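Local coordinates for putative ABC transporter, periplasmic binding protein, amino acid (Neisseria gonorrhoeae, PDB 2YJP) that binds L-cysteine as the solute receptor of a putative amino-acid ABC transporter, probably handing it to the membrane permease for uptake, at residues A[50-55]-A[90-95]; A[146-151]-A[208-213]. The protein carries 1 engineered substitution. One frame throughout, in Å; residues are numbered along the deposited sequence.

Overall arrangement
The two contacts lie on opposite sides of the chain's centre, their own centres about 39 Å apart, and share no helix or strand. Contact 1 is partly buried and far from the cysteine pocket: the ends of helix 48-54 and helix 80-93 meet through isoleucine and leucine methyls, without a direct hydrogen bond, and at its margin a water links Lys52 to the backbone of Asp91. Contact 2 is wholly buried, joining strands 142-151 and 208-212 of the mixed seven-stranded sheet by four backbone hydrogen bonds, and it carries His211 and Asp212 to the bound cysteine. Methyl contacts thus dominate contact 1, whereas backbone pairing and ligand recognition define contact 2.

Contact 1: residues A[50-55]-A[90-95]; sequences AIKEKG and KDLLGS. With ZN (zinc ion), chain I.
Leu93 and Gly55 meet where two helices end: the CD2 methyl of Leu93 comes to 3.4 Å from Gly55 C and also lies against Gly55 CA. Leu93 CD2 also lies 3.8 Å from Ile51 O, so this methyl packs on the backbone of the last turn of helix 48-54. The other methyl, CD1, approaches Ile51 CG2 more loosely. Beside it, Leu92 crosses Ile51 at about a right angle, and Ile51 CG2 meets Leu92 CD2 at 3.4 Å, tighter than usual for two methyls. That branch of Ile51 is the one set opposite its backbone N, while CG1 stands beside the N (chi1 -69°).

Lys52 can be followed outward along the margin. Its CB leads to CG, which passes Leu92 O at 4.0 Å; the chain runs on through CD, then bends at chi3 (149°), and CE comes to 3.4 Å from Leu92 O. At the tip, NZ donates to a water at 3.1 Å, and this water in turn donates to Asp91 O. The ammonium group is thereby tied to the end of helix 80-93 through solvent. On the far flank of helix 48-54, Glu53 OE1 binds a zinc ion at 2.5 Å.

Trp253 of helix 248-264 touches Leu92, Leu250 touches Ile51, and Ile57 of strand 57-61 touches both Ile51 and Leu93. Each helix is followed at once by a glycine with positive phi, Gly55 after helix 48-54 and Gly94 after helix 80-93. This is apolar packing of helix C-terminal ends beside the parallel sheet of one lobe, in an alpha/beta fold of the family 3 solute-binding proteins.

Contact 2: residues A[146-151]-A[208-213]; sequences LGVVSP and ALAHDN. With CYS (cysteine), chain D.
Gly147 and His211 form a hydrogen-bonded antiparallel pair: Gly147 N donates to His211 O at 2.9 Å, nearly straight, and His211 N returns a longer bond of 3.3 Å to Gly147 O. Two residues along, Val149 and Leu209 repeat the pattern, with Val149 N to Leu209 O at 2.8 Å (N-H...O 174°) and Leu209 N back to Val149 O.

At the ligand end, Asp212 OD2 accepts a hydrogen bond from N of the bound cysteine at 2.7 Å and also forms a salt bridge with Lys65; this pairing would be expected to favour the carboxylate. Asp212 N donates to His211 ND1 at 2.9 Å, close to the ring plane, while His211 NE2 bonds to Asn194. These two bonds restrain the imidazole's rotation and turn its CE1 edge to the ligand, where CE1 lies 3.7 Å from the cysteine CB and the sulfur sits in the ring plane. Leu146 CD2 reaches Asp212 OD1 at 3.5 Å, so a methyl lies against the carboxylate.

Further out, Val148 spreads its branches over two alanines: with chi1 at 179°, CG1 swings away from the valine's own N and meets Ala208 CB at 3.7 Å, and CG2 meets Ala210 CB. Val149 and Leu209 run alongside each other off the same face of the sheet, with CG1 of the valine near CB of the leucine.

Strand 142-151 sits between strands 208-212 and 226-230, and strand 208-212 bonds on its other side to strand 166-170. Helix 194-202 packs on Val149 and Leu209, whereas helix 174-182 covers Leu146 and Ala210 and brings Thr174 to the cysteine.

Contact 1: residues A[50-55]-A[90-95]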
loop_
_atom_site.group_PDB
_atom_site.type_symbol
_atom_site.label_atom_id
_atom_site.label_comp_id
_atom_site.label_asym_id
_atom_site.label_seq_id
_atom_site.Cartn_x
_atom_site.Cartn_y
_atom_site.Cartn_z
ATOM N N ALA A 50 1.099 -18.917 18.911
ATOM C CA ALA A 50 1.919 -17.956 19.664
ATOM C C ALA A 50 1.202 -16.608 19.779
ATOM O O ALA A 50 1.250 -15.968 20.803
ATOM C CB ALA A 50 3.276 -17.787 19.040
ATOM N N ILE A 51 0.535 -16.197 18.714
ATOM C CA ILE A 51 -0.190 -14.961 18.729
ATOM C C ILE A 51 -1.416 -15.036 19.626
ATOM O O ILE A 51 -1.723 -14.057 20.300
ATOM C CB ILE A 51 -0.559 -14.511 17.315
ATOM C CG1 ILE A 51 0.712 -14.082 16.533
ATOM C CG2 ILE A 51 -1.595 -13.345 17.367
ATOM C CD1 ILE A 51 0.544 -14.135 15.044
ATOM N N LYS A 52 -2.104 -16.183 19.654
ATOM C CA LYS A 52 -3.291 -16.336 20.520
ATOM C C LYS A 52 -2.819 -16.173 21.958
ATOM O O LYS A 52 -3.514 -15.586 22.764
ATOM C CB LYS A 52 -4.039 -17.670 20.298
ATOM C CG LYS A 52 -4.810 -17.729 18.956
ATOM C CD LYS A 52 -5.611 -19.008 18.812
ATOM C CE LYS A 52 -6.873 -18.780 17.968
ATOM N NZ LYS A 52 -7.466 -20.088 17.543
ATOM N N GLU A 53 -1.589 -16.612 22.241
ATOM C CA GLU A 53 -1.067 -16.606 23.596
ATOM C C GLU A 53 -0.754 -15.193 24.067
ATOM O O GLU A 53 -1.039 -14.813 25.191
ATOM C CB GLU A 53 0.187 -17.456 23.680
ATOM C CG GLU A 53 0.803 -17.510 25.053
ATOM C CD GLU A 53 1.664 -18.728 25.204
ATOM O OE1 GLU A 53 2.677 -18.861 24.474
ATOM O OE2 GLU A 53 1.313 -19.581 26.035
ATOM N N LYS A 54 -0.145 -14.417 23.194
ATOM C CA LYS A 54 0.029 -13.009 23.488
ATOM C C LYS A 54 -1.263 -12.202 23.576
ATOM O O LYS A 54 -1.261 -11.179 24.227
ATOM C CB LYS A 54 0.947 -12.356 22.464
ATOM C CG LYS A 54 2.431 -12.782 22.611
ATOM C CD LYS A 54 3.307 -12.156 21.522
ATOM C CE LYS A 54 3.533 -13.165 20.388
ATOM N NZ LYS A 54 3.765 -12.561 18.984
ATOM N N GLY A 55 -2.347 -12.627 22.921
ATOM C CA GLY A 55 -3.604 -11.883 22.985
ATOM C C GLY A 55 -3.673 -10.621 22.126
ATOM O O GLY A 55 -4.643 -9.838 22.221
ATOM N N LYS A 90 -10.362 -9.799 14.792
ATOM C CA LYS A 90 -11.609 -10.300 15.299
ATOM C C LYS A 90 -11.671 -11.849 15.164
ATOM O O LYS A 90 -12.068 -12.534 16.128
ATOM C CB LYS A 90 -12.787 -9.634 14.570
ATOM C CG LYS A 90 -14.102 -10.274 14.903
ATOM C CD LYS A 90 -15.249 -9.397 14.480
ATOM C CE LYS A 90 -16.413 -10.231 14.086
ATOM N NZ LYS A 90 -16.255 -11.521 14.794
ATOM N N ASP A 91 -11.288 -12.393 13.994
ATOM C CA ASP A 91 -11.386 -13.859 13.808
ATOM C C ASP A 91 -10.347 -14.572 14.660
ATOM O O ASP A 91 -10.612 -15.600 15.217
ATOM C CB ASP A 91 -11.197 -14.241 12.343
ATOM C CG ASP A 91 -12.374 -13.887 11.502
ATOM O OD1 ASP A 91 -13.481 -13.852 12.074
ATOM O OD2 ASP A 91 -12.203 -13.626 10.277
ATOM N N LEU A 92 -9.152 -13.999 14.749
ATOM C CA LEU A 92 -8.062 -14.668 15.409
ATOM C C LEU A 92 -8.172 -14.574 16.932
ATOM O O LEU A 92 -7.890 -15.524 17.646
ATOM C CB LEU A 92 -6.736 -14.060 14.969
ATOM C CG LEU A 92 -5.528 -14.871 15.473
ATOM C CD1 LEU A 92 -5.326 -16.212 14.738
ATOM C CD2 LEU A 92 -4.293 -14.052 15.420
ATOM N N LEU A 93 -8.586 -13.410 17.408
ATOM C CA LEU A 93 -8.457 -13.044 18.791
ATOM C C LEU A 93 -9.779 -12.764 19.463
ATOM O O LEU A 93 -9.829 -12.718 20.688
ATOM C CB LEU A 93 -7.517 -11.828 18.943
ATOM C CG LEU A 93 -6.084 -12.258 18.647
ATOM C CD1 LEU A 93 -5.365 -11.350 17.936
ATOM C CD2 LEU A 93 -5.256 -12.623 19.833
ATOM N N GLY A 94 -10.840 -12.575 18.692
ATOM C CA GLY A 94 -12.181 -12.449 19.290
ATOM C C GLY A 94 -12.632 -11.000 19.297
ATOM O O GLY A 94 -13.778 -10.703 19.595
ATOM N N SER A 95 -11.733 -10.082 18.932
ATOM C CA SER A 95 -12.086 -8.657 18.939
ATOM C C SER A 95 -11.250 -7.832 17.964
ATOM O O SER A 95 -10.036 -7.963 17.957
ATOM C CB SER A 95 -11.963 -8.103 20.381
ATOM O OG SER A 95 -11.900 -6.687 20.403
HETATM ZN ZN ZN I . 4.411 -19.224 26.206
HETATM O O HOH W 1 -9.194 -18.514 15.438
#

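Contact 2: residues A[146-151]-A[208-213]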
loop_
_atom_site.group_PDB
_atom_site.type_symbol
_atom_site.label_atom_id
_atom_site.label_comp_id
_atom_site.label_asym_id
_atom_site.label_seq_id
_atom_site.Cartn_x
_atom_site.Cartn_y
_atom_site.Cartn_z
ATOM N N LEU A 146 1.216 1.388 -11.463
ATOM C CA LEU A 146 1.826 2.661 -11.217
ATOM C C LEU A 146 1.309 3.747 -12.153
ATOM O O LEU A 146 0.873 3.493 -13.299
ATOM C CB LEU A 146 3.359 2.552 -11.325
ATOM C CG LEU A 146 4.039 1.510 -10.380
ATOM C CD1 LEU A 146 5.532 1.352 -10.708
ATOM C CD2 LEU A 146 3.736 1.868 -8.897
ATOM N N GLY A 147 1.397 4.987 -11.681
ATOM C CA GLY A 147 1.055 6.142 -12.498
ATOM C C GLY A 147 1.977 7.275 -12.155
ATOM O O GLY A 147 2.830 7.152 -11.310
ATOM N N VAL A 148 1.857 8.378 -12.870
ATOM C CA VAL A 148 2.692 9.554 -12.563
ATOM C C VAL A 148 1.825 10.799 -12.434
ATOM O O VAL A 148 0.988 11.042 -13.318
ATOM C CB VAL A 148 3.736 9.783 -13.694
ATOM C CG1 VAL A 148 4.593 11.045 -13.366
ATOM C CG2 VAL A 148 4.574 8.537 -13.852
ATOM N N VAL A 149 2.028 11.585 -11.352
ATOM C CA VAL A 149 1.249 12.813 -11.167
ATOM C C VAL A 149 2.154 14.044 -11.336
ATOM O O VAL A 149 3.357 13.994 -10.954
ATOM C CB VAL A 149 0.504 12.852 -9.845
ATOM C CG1 VAL A 149 1.484 12.998 -8.569
ATOM C CG2 VAL A 149 -0.563 13.953 -9.870
ATOM N N SER A 150 1.574 15.119 -11.934
ATOM C CA SER A 150 2.314 16.337 -12.225
ATOM C C SER A 150 1.387 17.548 -12.221
ATOM O O SER A 150 0.162 17.418 -12.370
ATOM C CB SER A 150 2.997 16.205 -13.608
ATOM O OG SER A 150 2.026 15.902 -14.641
ATOM N N PRO A 151 1.955 18.759 -12.081
ATOM C CA PRO A 151 1.027 19.908 -12.085
ATOM C C PRO A 151 0.285 20.052 -13.433
ATOM O O PRO A 151 0.894 19.810 -14.491
ATOM C CB PRO A 151 1.959 21.137 -11.818
ATOM C CG PRO A 151 3.363 20.666 -12.114
ATOM C CD PRO A 151 3.353 19.161 -11.846
ATOM N N ALA A 208 7.331 16.017 -11.182
ATOM C CA ALA A 208 6.347 14.948 -11.136
ATOM C C ALA A 208 6.659 13.964 -10.004
ATOM O O ALA A 208 7.768 13.959 -9.445
ATOM C CB ALA A 208 6.324 14.188 -12.461
ATOM N N LEU A 209 5.696 13.092 -9.707
ATOM C CA LEU A 209 5.844 12.132 -8.656
ATOM C C LEU A 209 5.191 10.829 -9.103
ATOM O O LEU A 209 4.061 10.823 -9.585
ATOM C CB LEU A 209 5.193 12.675 -7.389
ATOM C CG LEU A 209 5.200 11.841 -6.120
ATOM C CD1 LEU A 209 4.787 12.662 -4.886
ATOM C CD2 LEU A 209 4.288 10.560 -6.262
ATOM N N ALA A 210 5.908 9.734 -8.965
ATOM C CA ALA A 210 5.401 8.439 -9.371
ATOM C C ALA A 210 5.058 7.576 -8.151
ATOM O O ALA A 210 5.794 7.593 -7.153
ATOM C CB ALA A 210 6.429 7.743 -10.240
ATOM N N HIS A 211 3.965 6.822 -8.263
ATOM C CA HIS A 211 3.443 5.978 -7.155
ATOM C C HIS A 211 2.308 5.095 -7.694
ATOM O O HIS A 211 1.980 5.158 -8.893
ATOM C CB HIS A 211 2.846 6.881 -6.033
ATOM C CG HIS A 211 3.111 6.383 -4.646
ATOM N ND1 HIS A 211 2.897 5.073 -4.272
ATOM C CD2 HIS A 211 3.561 7.021 -3.542
ATOM C CE1 HIS A 211 3.205 4.924 -2.997
ATOM N NE2 HIS A 211 3.608 6.093 -2.530
ATOM N N ASP A 212 1.682 4.313 -6.800
ATOM C CA ASP A 212 0.507 3.509 -7.116
ATOM C C ASP A 212 -0.518 4.462 -7.713
ATOM O O ASP A 212 -0.787 5.504 -7.129
ATOM C CB ASP A 212 -0.080 2.832 -5.820
ATOM C CG ASP A 212 0.757 1.647 -5.331
ATOM O OD1 ASP A 212 1.729 1.284 -6.042
ATOM O OD2 ASP A 212 0.452 1.048 -4.213
ATOM N N ASN A 213 -1.143 4.115 -8.833
ATOM C CA ASN A 213 -2.094 5.082 -9.431
ATOM C C ASN A 213 -3.315 5.387 -8.560
ATOM O O ASN A 213 -3.778 6.548 -8.514
ATOM C CB ASN A 213 -2.503 4.749 -10.885
ATOM C CG ASN A 213 -3.132 3.330 -11.058
ATOM O OD1 ASN A 213 -3.609 2.677 -10.105
ATOM N ND2 ASN A 213 -3.152 2.875 -12.327
HETATM N N CYS D . 2.029 -0.812 -3.026
HETATM C CA CYS D . 3.327 -0.213 -3.415
HETATM C C CYS D . 4.474 -1.005 -2.784
HETATM O O CYS D . 4.210 -2.044 -2.106
HETATM C CB CYS D . 3.439 1.238 -2.966
HETATM S SG CYS D . 3.208 1.500 -1.199
HETATM O OXT CYS D . 5.631 -0.617 -2.970
#